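Local coordinates for G-protein alpha subunit Galpha7 (Naegleria fowleri, PDB 6NE6) that probably binds and hydrolyses GTP as the alpha subunit of a heterotrimeric G protein, switching signalling on and off in this amoeba, at residues F37-E40 against E41-I45; A131-Y134 against F135-D139; M147-E150 against E151-V154. All coordinates share one frame; numbering follows the deposited sequence.

Contact 1 (F37-E40 against E41-I45)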
loop_
_atom_site.group_PDB
_atom_site.type_symbol
_atom_site.label_atom_id
_atom_site.label_comp_id
_atom_site.label_asym_id
_atom_site.label_seq_id
_atom_site.Cartn_x
_atom_site.Cartn_y
_atom_site.Cartn_z
ATOM N N PHE A 37 15.947 -8.190 2.211
ATOM C CA PHE A 37 16.473 -7.359 1.138
ATOM C C PHE A 37 17.990 -7.378 1.125
ATOM O O PHE A 37 18.643 -7.167 2.151
ATOM C CB PHE A 37 15.928 -5.945 1.302
ATOM C CG PHE A 37 14.444 -5.933 1.462
ATOM C CD1 PHE A 37 13.641 -6.436 0.449
ATOM C CD2 PHE A 37 13.852 -5.478 2.628
ATOM C CE1 PHE A 37 12.253 -6.459 0.585
ATOM C CE2 PHE A 37 12.458 -5.491 2.778
ATOM C CZ PHE A 37 11.667 -5.983 1.755
ATOM N N THR A 38 18.544 -7.644 -0.048
ATOM C CA THR A 38 19.977 -7.747 -0.216
ATOM C C THR A 38 20.604 -6.365 -0.344
ATOM O O THR A 38 19.925 -5.348 -0.509
ATOM C CB THR A 38 20.299 -8.581 -1.450
ATOM O OG1 THR A 38 19.825 -7.898 -2.617
ATOM C CG2 THR A 38 19.616 -9.940 -1.352
ATOM N N THR A 39 21.935 -6.330 -0.261
ATOM C CA THR A 39 22.642 -5.067 -0.432
ATOM C C THR A 39 22.384 -4.481 -1.820
ATOM O O THR A 39 22.177 -3.268 -1.963
ATOM C CB THR A 39 24.139 -5.280 -0.181
ATOM O OG1 THR A 39 24.345 -5.537 1.217
ATOM C CG2 THR A 39 24.936 -4.065 -0.575
ATOM N N GLU A 40 22.372 -5.329 -2.850
ATOM C CA GLU A 40 22.062 -4.848 -4.197
ATOM C C GLU A 40 20.655 -4.262 -4.256
ATOM O O GLU A 40 20.446 -3.173 -4.803
ATOM C CB GLU A 40 22.211 -5.977 -5.217
ATOM C CG GLU A 40 21.896 -5.568 -6.670
ATOM C CD GLU A 40 22.120 -6.696 -7.669
ATOM O OE1 GLU A 40 22.664 -7.745 -7.268
ATOM O OE2 GLU A 40 21.762 -6.529 -8.854
ATOM N N GLU A 41 19.670 -4.972 -3.691
ATOM C CA GLU A 41 18.298 -4.459 -3.707
ATOM C C GLU A 41 18.208 -3.105 -3.009
ATOM O O GLU A 41 17.569 -2.176 -3.518
ATOM C CB GLU A 41 17.344 -5.445 -3.043
ATOM C CG GLU A 41 17.005 -6.633 -3.873
ATOM C CD GLU A 41 15.969 -7.505 -3.196
ATOM O OE1 GLU A 41 16.236 -7.954 -2.066
ATOM O OE2 GLU A 41 14.895 -7.722 -3.793
ATOM N N LYS A 42 18.823 -2.986 -1.826
ATOM C CA LYS A 42 18.786 -1.727 -1.090
ATOM C C LYS A 42 19.467 -0.612 -1.873
ATOM O O LYS A 42 18.987 0.533 -1.881
ATOM C CB LYS A 42 19.442 -1.897 0.284
ATOM C CG LYS A 42 18.678 -2.788 1.275
ATOM C CD LYS A 42 19.559 -2.973 2.520
ATOM C CE LYS A 42 18.943 -3.822 3.594
ATOM N NZ LYS A 42 19.979 -4.029 4.663
ATOM N N THR A 43 20.602 -0.919 -2.514
ATOM C CA THR A 43 21.295 0.068 -3.341
ATOM C C THR A 43 20.404 0.563 -4.474
ATOM O O THR A 43 20.375 1.766 -4.783
ATOM C CB THR A 43 22.587 -0.531 -3.906
ATOM O OG1 THR A 43 23.427 -0.967 -2.824
ATOM C CG2 THR A 43 23.340 0.505 -4.751
ATOM N N LYS A 44 19.667 -0.353 -5.106
ATOM C CA LYS A 44 18.842 0.040 -6.242
ATOM C C LYS A 44 17.621 0.826 -5.803
ATOM O O LYS A 44 17.165 1.710 -6.537
ATOM C CB LYS A 44 18.434 -1.194 -7.048
ATOM C CG LYS A 44 19.586 -1.763 -7.859
ATOM C CD LYS A 44 19.249 -3.095 -8.507
ATOM C CE LYS A 44 20.412 -3.563 -9.371
ATOM N NZ LYS A 44 20.144 -4.869 -10.037
ATOM N N ILE A 45 17.077 0.517 -4.618
ATOM C CA ILE A 45 15.865 1.180 -4.151
ATOM C C ILE A 45 16.168 2.549 -3.563
ATOM O O ILE A 45 15.269 3.405 -3.517
ATOM C CB ILE A 45 15.140 0.268 -3.144
ATOM C CG1 ILE A 45 14.668 -0.999 -3.855
ATOM C CG2 ILE A 45 13.926 0.966 -2.505
ATOM C CD1 ILE A 45 14.032 -2.045 -2.949
#
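Thr38 and Glu41 exchange hydrogen bonds at the start of helix 39-66, each side chain reaching the other's backbone N-H. Thr38 OG1 accepts from Glu41 N at 3.1 Å, and its torsion explains why: a chi1 of 65° tucks the hydroxyl between the backbone N and the carbonyl carbon, over the first turn. In return Glu41 OE1 takes Thr38 N at 3.1 Å with an N-H...O angle of 162°, using the anti lone pair, the one away from OE2. The other oxygen, OE2, forms a salt bridge with Arg30 of helix 22-32, so both carboxylate oxygens are engaged and the group's rotation is restrained. The side chain of Glu41 runs at about a right angle to that of Phe37, and OE1 lies at the ring edge, in its plane, 3.9 Å from Phe37 CD1.

Glu40, on the same first turn, and Lys44, four residues on, lie side by side and point the same way, both extended, and end in a salt bridge of 2.6 Å between Glu40 OE2 and Lys44 NZ. Thr43 grips Thr39 O twice: its N and OG1 approach from opposite faces of the carbonyl plane, OG1 at 2.8 Å. The reciprocal Thr38-Glu41 pair is a capping box, with Thr38 as N-cap, followed by i to i+4 pairing along the first turns of the helix.

Contact 2 (A131-Y134 against F135-D139). With EDO (1,2-ethanediol), chain G.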
loop_
_atom_site.group_PDB
_atom_site.type_symbol
_atom_site.label_atom_id
_atom_site.label_comp_id
_atom_site.label_asym_id
_atom_site.label_seq_id
_atom_site.Cartn_x
_atom_site.Cartn_y
_atom_site.Cartn_z
ATOM N N ALA A 131 4.721 9.171 3.854
ATOM C CA ALA A 131 5.409 10.455 3.727
ATOM C C ALA A 131 5.966 10.945 5.061
ATOM O O ALA A 131 7.129 11.353 5.136
ATOM C CB ALA A 131 4.476 11.494 3.114
ATOM N N SER A 132 5.152 10.937 6.129
ATOM C CA SER A 132 5.656 11.466 7.391
ATOM C C SER A 132 6.775 10.598 7.954
ATOM O O SER A 132 7.714 11.131 8.556
ATOM C CB SER A 132 4.524 11.615 8.416
ATOM O OG SER A 132 4.071 10.355 8.874
ATOM N N TYR A 133 6.699 9.284 7.760
ATOM C CA TYR A 133 7.769 8.395 8.192
ATOM C C TYR A 133 9.101 8.818 7.586
ATOM O O TYR A 133 10.107 8.960 8.295
ATOM C CB TYR A 133 7.426 6.953 7.797
ATOM C CG TYR A 133 8.600 6.004 7.963
ATOM C CD1 TYR A 133 8.834 5.352 9.166
ATOM C CD2 TYR A 133 9.479 5.775 6.909
ATOM C CE1 TYR A 133 9.921 4.494 9.314
ATOM C CE2 TYR A 133 10.560 4.924 7.045
ATOM C CZ TYR A 133 10.776 4.286 8.246
ATOM O OH TYR A 133 11.850 3.440 8.377
ATOM N N TYR A 134 9.133 9.021 6.267
ATOM C CA TYR A 134 10.408 9.370 5.653
ATOM C C TYR A 134 10.871 10.751 6.111
ATOM O O TYR A 134 12.048 10.933 6.459
ATOM C CB TYR A 134 10.310 9.290 4.125
ATOM C CG TYR A 134 10.177 7.884 3.565
ATOM C CD1 TYR A 134 11.066 6.870 3.934
ATOM C CD2 TYR A 134 9.163 7.573 2.670
ATOM C CE1 TYR A 134 10.950 5.584 3.411
ATOM C CE2 TYR A 134 9.036 6.299 2.146
ATOM C CZ TYR A 134 9.933 5.311 2.514
ATOM O OH TYR A 134 9.804 4.031 1.995
ATOM N N PHE A 135 9.956 11.725 6.162
ATOM C CA PHE A 135 10.340 13.065 6.599
ATOM C C PHE A 135 10.884 13.044 8.024
ATOM O O PHE A 135 11.874 13.723 8.338
ATOM C CB PHE A 135 9.147 14.022 6.546
ATOM C CG PHE A 135 8.677 14.397 5.159
ATOM C CD1 PHE A 135 9.559 14.584 4.106
ATOM C CD2 PHE A 135 7.317 14.621 4.936
ATOM C CE1 PHE A 135 9.086 14.971 2.844
ATOM C CE2 PHE A 135 6.845 15.006 3.687
ATOM C CZ PHE A 135 7.722 15.190 2.644
ATOM N N ASP A 136 10.242 12.274 8.907
ATOM C CA ASP A 136 10.674 12.255 10.303
ATOM C C ASP A 136 11.993 11.525 10.496
ATOM O O ASP A 136 12.612 11.674 11.555
ATOM C CB ASP A 136 9.619 11.592 11.190
ATOM C CG ASP A 136 8.429 12.490 11.460
ATOM O OD1 ASP A 136 8.559 13.732 11.330
ATOM O OD2 ASP A 136 7.369 11.941 11.834
ATOM N N ASN A 137 12.414 10.706 9.526
ATOM C CA ASN A 137 13.679 9.986 9.619
ATOM C C ASN A 137 14.761 10.576 8.721
ATOM O O ASN A 137 15.723 9.879 8.374
ATOM C CB ASN A 137 13.472 8.502 9.299
ATOM C CG ASN A 137 12.765 7.774 10.423
ATOM O OD1 ASN A 137 13.374 7.456 11.445
ATOM N ND2 ASN A 137 11.471 7.543 10.261
ATOM N N LEU A 138 14.649 11.855 8.366
ATOM C CA LEU A 138 15.628 12.429 7.450
ATOM C C LEU A 138 17.019 12.566 8.064
ATOM O O LEU A 138 17.993 12.663 7.313
ATOM C CB LEU A 138 15.132 13.776 6.929
ATOM C CG LEU A 138 14.197 13.724 5.717
ATOM C CD1 LEU A 138 13.630 15.110 5.431
ATOM C CD2 LEU A 138 14.934 13.183 4.487
ATOM N N ASP A 139 17.149 12.572 9.400
ATOM C CA ASP A 139 18.486 12.601 9.988
ATOM C C ASP A 139 19.299 11.394 9.543
ATOM O O ASP A 139 20.489 11.518 9.231
ATOM C CB ASP A 139 18.402 12.654 11.516
ATOM C CG ASP A 139 17.984 14.016 12.026
ATOM O OD1 ASP A 139 18.282 15.022 11.347
ATOM O OD2 ASP A 139 17.357 14.080 13.105
HETATM C C1 EDO G . 18.623 16.932 8.293
HETATM O O1 EDO G . 19.077 18.300 8.251
HETATM C C2 EDO G . 18.499 16.364 6.879
HETATM O O2 EDO G . 19.299 15.177 6.733
HETATM O O HOH W 1 13.561 4.333 11.185
#
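The C-terminal end of helix 131-136, where the chain breaks at Asn137 before resuming as helix 138-141, is held by an asparagine folded back on the last turn. Asn137 leaves helical backbone angles, and its amide turns toward Tyr133, four residues earlier. Asn137 ND2 donates to Tyr133 O at 2.8 Å, with an N-H...O angle of 156° and the donor tilted from the carbonyl plane. The same nitrogen sits over one face of the Tyr133 ring, offset toward the rim and 3.5 Å from Tyr133 CE1, with amide and ring planes 47° apart. A chi1 of 169° sets the tyrosine CG opposite the backbone N and beside the carbonyl carbon, which brings the ring under Asn137 ND2. A water links the two ends weakly, donating to Asn137 OD1 and to Tyr133 OH; the stronger partner of that hydroxyl is Asp152.

The backbone of Asn137 is also drawn in: its N donates to Tyr134 O at 3.1 Å from well above the carbonyl plane, and weakly to Tyr133 O. Further back, Phe135 N meets Ala131 O at 3.0 Å in a regular helical bond, while the Phe135 ring lies obliquely to that carbonyl, its CD2 3.3 Å from Ala131 O. Ala131 CB packs against Phe135 CE2; the ring meets that of Trp110, and the Phe135 side chain also touches Asn56 and Leu60 of helix 39-66. Asp136 OD1 is bonded to Trp110 NE1.

Chemically, Tyr133 O receives both Asn137 ND2 and, weakly, Asn137 N, so the side-chain amide supplies a well-aligned donor where the helix ends, while Phe135 and Leu138 both pack on Ile106 of helix 100-109.

Contact 3 (M147-E150 against E151-V154)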
loop_
_atom_site.group_PDB
_atom_site.type_symbol
_atom_site.label_atom_id
_atom_site.label_comp_id
_atom_site.label_asym_id
_atom_site.label_seq_id
_atom_site.Cartn_x
_atom_site.Cartn_y
_atom_site.Cartn_z
ATOM N N MET A 147 21.978 3.844 3.607
ATOM C CA MET A 147 21.571 2.606 2.956
ATOM C C MET A 147 20.189 2.290 3.504
ATOM O O MET A 147 20.030 2.196 4.740
ATOM C CB MET A 147 22.553 1.460 3.228
ATOM C CG MET A 147 23.827 1.570 2.420
ATOM S SD MET A 147 23.408 1.357 0.682
ATOM C CE MET A 147 22.489 -0.167 0.809
ATOM N N PRO A 148 19.173 2.146 2.649
ATOM C CA PRO A 148 17.812 1.883 3.130
ATOM C C PRO A 148 17.742 0.747 4.138
ATOM O O PRO A 148 18.366 -0.305 3.975
ATOM C CB PRO A 148 17.056 1.529 1.843
ATOM C CG PRO A 148 17.746 2.361 0.802
ATOM C CD PRO A 148 19.203 2.391 1.195
ATOM N N SER A 149 16.974 0.985 5.196
ATOM C CA SER A 149 16.669 -0.040 6.172
ATOM C C SER A 149 15.576 -0.960 5.650
ATOM O O SER A 149 14.871 -0.666 4.678
ATOM C CB SER A 149 16.204 0.578 7.494
ATOM O OG SER A 149 14.951 1.240 7.326
ATOM N N GLU A 150 15.445 -2.091 6.332
ATOM C CA GLU A 150 14.340 -3.004 6.088
ATOM C C GLU A 150 13.003 -2.271 6.092
ATOM O O GLU A 150 12.204 -2.404 5.159
ATOM C CB GLU A 150 14.385 -4.084 7.165
ATOM C CG GLU A 150 13.651 -5.335 6.868
ATOM C CD GLU A 150 14.004 -6.400 7.882
ATOM O OE1 GLU A 150 13.422 -6.374 8.987
ATOM O OE2 GLU A 150 14.900 -7.222 7.596
ATOM N N GLU A 151 12.753 -1.468 7.134
ATOM C CA GLU A 151 11.474 -0.770 7.222
ATOM C C GLU A 151 11.332 0.274 6.115
ATOM O O GLU A 151 10.237 0.464 5.567
ATOM C CB GLU A 151 11.321 -0.123 8.602
ATOM C CG GLU A 151 9.990 0.598 8.779
ATOM C CD GLU A 151 9.774 1.108 10.188
ATOM O OE1 GLU A 151 10.723 1.038 10.993
ATOM O OE2 GLU A 151 8.651 1.578 10.484
ATOM N N ASP A 152 12.431 0.942 5.751
ATOM C CA ASP A 152 12.393 1.869 4.616
ATOM C C ASP A 152 11.855 1.197 3.360
ATOM O O ASP A 152 11.062 1.788 2.620
ATOM C CB ASP A 152 13.784 2.419 4.307
ATOM C CG ASP A 152 14.317 3.357 5.377
ATOM O OD1 ASP A 152 13.592 3.746 6.336
ATOM O OD2 ASP A 152 15.505 3.706 5.239
ATOM N N VAL A 153 12.290 -0.041 3.102
ATOM C CA VAL A 153 11.905 -0.734 1.875
ATOM C C VAL A 153 10.444 -1.176 1.940
ATOM O O VAL A 153 9.693 -1.037 0.967
ATOM C CB VAL A 153 12.841 -1.927 1.611
ATOM C CG1 VAL A 153 12.333 -2.745 0.399
ATOM C CG2 VAL A 153 14.280 -1.453 1.368
ATOM N N VAL A 154 10.026 -1.717 3.080
ATOM C CA VAL A 154 8.639 -2.145 3.261
ATOM C C VAL A 154 7.689 -0.979 3.022
ATOM O O VAL A 154 6.615 -1.144 2.439
ATOM C CB VAL A 154 8.457 -2.743 4.666
ATOM C CG1 VAL A 154 6.980 -3.019 4.980
ATOM C CG2 VAL A 154 9.279 -4.024 4.807
#
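With chi1 at 66°, Ser149 OG is folded back over the first turn of helix 150-154, while Asp152, at -69°, swings its CG beside its own backbone N and brings the carboxylate up to Ser149. The hydroxyl oxygen accepts from Asp152 N at 3.0 Å. In exchange, Ser149 N donates to Asp152 OD2 at 3.1 Å, a straight bond (167°) that nevertheless arrives from well above the carboxylate plane.

The carboxylate has other partners as well: OD2 also meets Tyr146 OH and Arg140 NH1, the latter as a salt bridge, and OD1 is bonded to Tyr133 OH. This buried acid is therefore held by several groups, and the neighbouring arginine would be expected to favour its ionised form.

Beside the polar exchange, Pro148 CB touches Val153 CG2 at 4.1 Å, an apolar contact flanking the cap. The helix itself continues with Val153 N to Ser149 O and Val154 N to Glu150 O, both 3.1 Å. Ser149 as N-cap and Asp152 three residues on make a capping box at the start of this short helix.

How the contacts relate
Contacts 1 and 3 both begin helices with a capping box, but in different settings. Contact 1 lies at the surface and adds a charged pair and a threonine-carbonyl bond among exposed residues; contact 3 is partly buried, and its capping acid is shared with tyrosines and an arginine. Contact 2, also partly buried, closes a helix instead, using a neutral amide. Contacts 1 and 3 touch by packing, with Phe37 and Ile45 against Val153, and Lys42 carbons against Met147 and the carbonyl oxygen of Pro148. Contacts 2 and 3 join through polar groups, tyrosine hydroxyls meeting the capping acid. Contacts 1 and 2 do not touch; 147-154 lies against both.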